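Local coordinates for protein ESSB (Geobacillus thermodenitrificans, PDB 4ANO) that is an integral membrane component of the type VII secretion system, present here as its cytoplasmic fragment, with a probable part in protein export across the membrane, at residues S86-A91 against K196-E201; A150-L155 against K179-A184. All blocks are in the same frame, centred on the assembly; numbering follows the deposited sequence. Where two conformers were deposited one is given.

Contact 1 of 2, residues S86-A91 against K196-E201; sequences SRIRAA and KWVDEE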
loop_
_atom_site.group_PDB
_atom_site.type_symbol
_atom_site.label_atom_id
_atom_site.label_comp_id
_atom_site.label_asym_id
_atom_site.label_seq_id
_atom_site.Cartn_x
_atom_site.Cartn_y
_atom_site.Cartn_z
ATOM N N SER A 86 8.789 -9.773 -11.844
ATOM C CA SER A 86 8.216 -8.461 -11.872
ATOM C C SER A 86 7.470 -8.013 -10.587
ATOM O O SER A 86 7.507 -6.843 -10.160
ATOM C CB SER A 86 7.116 -8.559 -12.896
ATOM O OG SER A 86 6.443 -7.343 -12.886
ATOM N N ARG A 87 6.657 -8.925 -10.082
ATOM C CA ARG A 87 6.018 -8.623 -8.776
ATOM C C ARG A 87 7.007 -8.389 -7.636
ATOM O O ARG A 87 6.762 -7.542 -6.753
ATOM C CB ARG A 87 5.024 -9.737 -8.451
ATOM C CG ARG A 87 3.701 -9.625 -9.231
ATOM C CD ARG A 87 3.173 -10.993 -9.739
ATOM N NE ARG A 87 3.105 -12.091 -8.752
ATOM C CZ ARG A 87 3.070 -13.384 -9.095
ATOM N NH1 ARG A 87 3.111 -13.747 -10.368
ATOM N NH2 ARG A 87 2.998 -14.342 -8.152
ATOM N N ILE A 88 8.109 -9.146 -7.589
ATOM C CA ILE A 88 9.096 -8.939 -6.477
ATOM C C ILE A 88 9.789 -7.603 -6.666
ATOM O O ILE A 88 10.089 -6.914 -5.671
ATOM C CB ILE A 88 10.220 -10.023 -6.449
ATOM C CG1 ILE A 88 9.608 -11.359 -6.084
ATOM C CG2 ILE A 88 11.393 -9.622 -5.398
ATOM C CD1 ILE A 88 10.600 -12.523 -6.477
ATOM N N ARG A 89 9.988 -7.172 -7.925
ATOM C CA ARG A 89 10.674 -5.881 -8.139
ATOM C C ARG A 89 9.749 -4.788 -7.673
ATOM O O ARG A 89 10.217 -3.801 -7.076
ATOM C CB ARG A 89 11.084 -5.684 -9.613
ATOM C CG ARG A 89 12.502 -6.306 -9.910
ATOM C CD ARG A 89 12.840 -6.289 -11.429
ATOM N NE ARG A 89 14.076 -7.042 -11.766
ATOM C CZ ARG A 89 14.366 -7.540 -12.986
ATOM N NH1 ARG A 89 13.520 -7.388 -14.009
ATOM N NH2 ARG A 89 15.509 -8.211 -13.197
ATOM N N ALA A 90 8.454 -4.911 -8.014
ATOM C CA ALA A 90 7.422 -4.001 -7.571
ATOM C C ALA A 90 7.345 -3.862 -6.056
ATOM O O ALA A 90 7.151 -2.733 -5.516
ATOM C CB ALA A 90 6.040 -4.382 -8.154
ATOM N N ALA A 91 7.513 -4.990 -5.382
ATOM C CA ALA A 91 7.435 -5.072 -3.927
ATOM C C ALA A 91 8.652 -4.381 -3.318
ATOM O O ALA A 91 8.536 -3.655 -2.339
ATOM C CB ALA A 91 7.355 -6.510 -3.472
ATOM N N LYS A 196 17.472 -10.960 -1.635
ATOM C CA LYS A 196 17.972 -12.313 -1.904
ATOM C C LYS A 196 16.975 -13.085 -2.780
ATOM O O LYS A 196 17.379 -13.895 -3.659
ATOM C CB LYS A 196 18.287 -13.074 -0.603
ATOM C CG LYS A 196 19.111 -14.340 -0.819
ATOM C CD LYS A 196 19.179 -15.207 0.446
ATOM C CE LYS A 196 18.216 -16.402 0.403
ATOM N NZ LYS A 196 16.791 -15.948 0.494
ATOM N N TRP A 197 15.686 -12.832 -2.559
ATOM C CA TRP A 197 14.634 -13.466 -3.389
ATOM C C TRP A 197 14.656 -13.022 -4.849
ATOM O O TRP A 197 14.523 -13.868 -5.735
ATOM C CB TRP A 197 13.268 -13.195 -2.807
ATOM C CG TRP A 197 12.156 -14.057 -3.415
ATOM C CD1 TRP A 197 12.259 -15.140 -4.267
ATOM C CD2 TRP A 197 10.792 -13.937 -3.092
ATOM N NE1 TRP A 197 11.009 -15.645 -4.543
ATOM C CE2 TRP A 197 10.091 -14.913 -3.829
ATOM C CE3 TRP A 197 10.074 -13.054 -2.288
ATOM C CZ2 TRP A 197 8.718 -15.045 -3.751
ATOM C CZ3 TRP A 197 8.727 -13.179 -2.220
ATOM C CH2 TRP A 197 8.051 -14.161 -2.924
ATOM N N VAL A 198 14.873 -11.732 -5.127
ATOM C CA VAL A 198 14.727 -11.243 -6.536
ATOM C C VAL A 198 15.941 -11.832 -7.288
ATOM O O VAL A 198 15.796 -12.265 -8.447
ATOM C CB VAL A 198 14.715 -9.679 -6.696
ATOM C CG1 VAL A 198 16.058 -9.076 -6.400
ATOM C CG2 VAL A 198 14.240 -9.239 -8.128
ATOM N N ASP A 199 17.104 -11.878 -6.614
ATOM C CA ASP A 199 18.323 -12.487 -7.214
ATOM C C ASP A 199 18.063 -13.944 -7.602
ATOM O O ASP A 199 18.375 -14.372 -8.715
ATOM C CB ASP A 199 19.569 -12.434 -6.271
ATOM C CG ASP A 199 20.185 -11.023 -6.151
ATOM O OD1 ASP A 199 19.823 -10.138 -6.959
ATOM O OD2 ASP A 199 21.021 -10.792 -5.217
ATOM N N GLU A 200 17.456 -14.711 -6.695
ATOM C CA GLU A 200 17.155 -16.109 -6.943
ATOM C C GLU A 200 16.232 -16.257 -8.125
ATOM O O GLU A 200 16.437 -17.102 -9.054
ATOM C CB GLU A 200 16.540 -16.738 -5.688
ATOM C CG GLU A 200 17.567 -16.966 -4.595
ATOM C CD GLU A 200 16.957 -17.510 -3.321
ATOM O OE1 GLU A 200 15.700 -17.601 -3.216
ATOM O OE2 GLU A 200 17.754 -17.855 -2.417
ATOM N N GLU A 201 15.205 -15.408 -8.118
ATOM C CA GLU A 201 14.204 -15.509 -9.140
ATOM C C GLU A 201 14.728 -15.017 -10.488
ATOM O O GLU A 201 14.407 -15.590 -11.524
ATOM C CB GLU A 201 12.959 -14.670 -8.766
ATOM C CG GLU A 201 11.876 -14.893 -9.786
ATOM C CD GLU A 201 11.350 -16.374 -9.861
ATOM O OE1 GLU A 201 11.547 -17.183 -8.913
ATOM O OE2 GLU A 201 10.636 -16.722 -10.854
#

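Contact 2 of 2, residues A150-L155 against K179-A184; sequences ATVLAL and KELWQA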
loop_
_atom_site.group_PDB
_atom_site.type_symbol
_atom_site.label_atom_id
_atom_site.label_comp_id
_atom_site.label_asym_id
_atom_site.label_seq_id
_atom_site.Cartn_x
_atom_site.Cartn_y
_atom_site.Cartn_z
ATOM N N ALA A 150 2.185 -8.026 4.631
ATOM C CA ALA A 150 0.992 -8.680 4.100
ATOM C C ALA A 150 0.812 -8.284 2.638
ATOM O O ALA A 150 0.385 -9.099 1.807
ATOM C CB ALA A 150 -0.220 -8.379 4.903
ATOM N N THR A 151 1.003 -6.985 2.353
ATOM C CA THR A 151 0.840 -6.460 0.958
ATOM C C THR A 151 1.864 -7.073 -0.009
ATOM O O THR A 151 1.561 -7.525 -1.139
ATOM C CB THR A 151 0.904 -4.943 0.914
ATOM O OG1 THR A 151 -0.167 -4.468 1.743
ATOM C CG2 THR A 151 0.747 -4.476 -0.543
ATOM N N VAL A 152 3.106 -7.145 0.436
ATOM C CA VAL A 152 4.141 -7.774 -0.379
ATOM C C VAL A 152 3.856 -9.276 -0.584
ATOM O O VAL A 152 3.998 -9.750 -1.746
ATOM C CB VAL A 152 5.474 -7.615 0.400
ATOM C CG1 VAL A 152 6.579 -8.576 -0.163
ATOM C CG2 VAL A 152 5.933 -6.157 0.296
ATOM N N LEU A 153 3.433 -9.989 0.463
ATOM C CA LEU A 153 3.046 -11.422 0.274
ATOM C C LEU A 153 1.860 -11.565 -0.647
ATOM O O LEU A 153 1.791 -12.448 -1.519
ATOM C CB LEU A 153 2.765 -12.124 1.595
ATOM C CG LEU A 153 4.075 -12.308 2.373
ATOM C CD1 LEU A 153 3.866 -12.710 3.825
ATOM C CD2 LEU A 153 4.994 -13.205 1.680
ATOM N N ALA A 154 0.863 -10.715 -0.491
ATOM C CA ALA A 154 -0.263 -10.736 -1.414
ATOM C C ALA A 154 0.177 -10.480 -2.876
ATOM O O ALA A 154 -0.399 -11.047 -3.802
ATOM C CB ALA A 154 -1.308 -9.751 -1.017
ATOM N N LEU A 155 1.169 -9.638 -3.082
ATOM C CA LEU A 155 1.584 -9.310 -4.437
ATOM C C LEU A 155 2.488 -10.419 -5.064
ATOM O O LEU A 155 2.383 -10.677 -6.278
ATOM C CB LEU A 155 2.341 -8.004 -4.386
ATOM C CG LEU A 155 2.883 -7.427 -5.682
ATOM C CD1 LEU A 155 1.675 -7.179 -6.582
ATOM C CD2 LEU A 155 3.620 -6.141 -5.423
ATOM N N LYS A 179 8.220 -17.049 5.184
ATOM C CA LYS A 179 8.567 -17.173 6.613
ATOM C C LYS A 179 9.655 -16.201 6.980
ATOM O O LYS A 179 9.610 -15.579 8.036
ATOM C CB LYS A 179 9.026 -18.618 6.985
ATOM C CG LYS A 179 9.423 -18.739 8.494
ATOM C CD LYS A 179 10.055 -20.078 8.890
ATOM C CE LYS A 179 10.128 -20.184 10.426
ATOM N NZ LYS A 179 10.325 -21.602 10.776
ATOM N N GLU A 180 10.615 -16.061 6.079
ATOM C CA GLU A 180 11.672 -15.096 6.220
ATOM C C GLU A 180 11.103 -13.691 6.252
ATOM O O GLU A 180 11.528 -12.846 7.052
ATOM C CB GLU A 180 12.614 -15.206 5.042
ATOM C CG GLU A 180 13.679 -16.267 5.252
ATOM C CD GLU A 180 14.795 -16.183 4.222
ATOM O OE1 GLU A 180 15.560 -15.186 4.256
ATOM O OE2 GLU A 180 14.912 -17.121 3.407
ATOM N N LEU A 181 10.149 -13.416 5.361
ATOM C CA LEU A 181 9.505 -12.088 5.371
ATOM C C LEU A 181 8.748 -11.760 6.664
ATOM O O LEU A 181 9.025 -10.712 7.253
ATOM C CB LEU A 181 8.627 -11.877 4.149
ATOM C CG LEU A 181 9.191 -11.666 2.747
ATOM C CD1 LEU A 181 8.115 -12.093 1.820
ATOM C CD2 LEU A 181 9.463 -10.212 2.470
ATOM N N TRP A 182 7.842 -12.629 7.146
ATOM C CA TRP A 182 7.195 -12.393 8.472
ATOM C C TRP A 182 8.156 -12.230 9.626
ATOM O O TRP A 182 7.892 -11.433 10.566
ATOM C CB TRP A 182 6.222 -13.510 8.852
ATOM C CG TRP A 182 5.021 -13.420 8.130
ATOM C CD1 TRP A 182 4.498 -14.354 7.298
ATOM C CD2 TRP A 182 4.130 -12.304 8.113
ATOM N NE1 TRP A 182 3.321 -13.898 6.760
ATOM C CE2 TRP A 182 3.079 -12.632 7.231
ATOM C CE3 TRP A 182 4.136 -11.039 8.721
ATOM C CZ2 TRP A 182 2.030 -11.754 6.970
ATOM C CZ3 TRP A 182 3.092 -10.173 8.460
ATOM C CH2 TRP A 182 2.050 -10.536 7.600
ATOM N N GLN A 183 9.240 -13.012 9.568
ATOM C CA GLN A 183 10.291 -13.002 10.575
ATOM C C GLN A 183 10.978 -11.651 10.705
ATOM O O GLN A 183 11.396 -11.270 11.796
ATOM C CB GLN A 183 11.344 -14.065 10.254
ATOM C CG GLN A 183 11.023 -15.440 10.727
ATOM C CD GLN A 183 12.198 -16.350 10.537
ATOM O OE1 GLN A 183 13.314 -16.028 10.942
ATOM N NE2 GLN A 183 11.970 -17.473 9.892
ATOM N N ALA A 184 11.088 -10.938 9.587
ATOM C CA ALA A 184 11.954 -9.762 9.488
ATOM C C ALA A 184 11.541 -8.682 10.523
ATOM O O ALA A 184 10.368 -8.436 10.729
ATOM C CB ALA A 184 12.005 -9.249 8.013
#

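Contact 1 of 2, residues S86-A91 against K196-E201
Ile88 meets Trp197 and Val198 where two antiparallel helices pack side by side. Helix 84-98 and the long C-terminal helix 187-207 belong to the helical part of a cytoplasmic YukC-family domain, whose sequence family is grouped in the protein kinase clan, consistent with a kinase-like fold. Their local axes are 9.7 Å apart at an angle of 158°.

The aromatic contact is a CH-pi interaction. Ile88 CD1 lies 3.5 Å from the centroid of the five-membered ring of Trp197, almost on the ring normal. CG1 of Ile88 stands anti to the carbonyl carbon (chi1 -67°), which turns its ethyl branch to the indole. Ile88 CD1 also meets Glu201 CB. Thr156 and Ile177 pack against Trp197 from outside the two segments. With an alanine in place of Trp197, Ile88 CD1 would probably lose its aromatic platform, and a gap is likely to open beside Thr156 and Ile177.

The aliphatic contact uses the other branch of Ile88. Its CG2 is 3.6 Å from Val198 CB. Leu85 and Ile92 of helix 84-98 also touch Val198.

Charge lies at the exposed border. Arg89 reaches out with its chain extended from CG to NE, and its NH2 forms a salt bridge with Glu202, the residue just past 196-201. Its aliphatic part runs at about a right angle to Val198, with Arg89 CG 3.8 Å from Val198 CG2.

Contact 2 of 2, residues A150-L155 against K179-A184
Leu153 puts one methyl on each of two partners, Trp182 and Leu181. Its CD1 approaches the Trp182 indole at a slant, nearest the pyrrole side. Leu153 CD1 and Trp182 NE1 are 3.2 Å apart. Trp182 CE2 follows at 3.5 Å from the same methyl, Leu153 CD1, and Trp182 CZ2 at 3.8 Å. The other methyl, Leu153 CD2, meets Leu181 CD1 at 3.3 Å, tighter than usual for two methyl carbons. The two leucine side chains run alongside each other, pointing opposite ways. In Leu153, CG stands anti to the carbonyl carbon (chi1 -70°), which sets the isobutyl end across toward helix 176-183.

The six-membered end of the indole extends further, to Ala150. Trp182 CH2 is 3.9 Å from the backbone N of Ala150 and 4.1 Å from its CB. The CA of Ala150 is also close to Trp182 CH2. Val152 adds a looser contact, with its CG1 4.2 Å from Leu181 CD2.

This is antiparallel helix packing in the helical part of the YukC-family domain. The last turns of helices 141-155 and 176-183 run at 166° to each other, with local axes 10.7 Å apart. That spacing is bridged by large side chains.

A second shell surrounds these residues, and in it the ring of His169 stacks with Trp182. Lys149 NZ hydrogen-bonds to the backbone O of both Trp182 and Ala184, tying the end of helix 176-183 to helix 141-155. Further out, Phe162 and Leu166 of helix 162-168 pack on Ala150, Tyr165 touches Leu153, Val193 of helix 187-207 lies against Leu181, and Ala91 and Val95 of helix 84-98 receive Val152.

In the fold
Both contacts join antiparallel helices in the helical part of the domain, and their centres are about 12 Å apart. Contact 1 pairs helices 84-98 and 187-207. Contact 2 pairs helices 141-155 and 176-183, which lie between those two in the chain. Both are largely buried. None of the touching residues of contact 2 is fully exposed, though Trp182 is partly so. Both use a tryptophan: in contact 1 a methyl makes a CH-pi contact over the ring face, while in contact 2 the approach is oblique. The charged border at Arg89 sets contact 1 apart. The two meet directly: Arg87 NE probably hydrogen-bonds to Leu155 O, and Ala91 packs on Val152. Helices 176-183 and 187-207 are also consecutive.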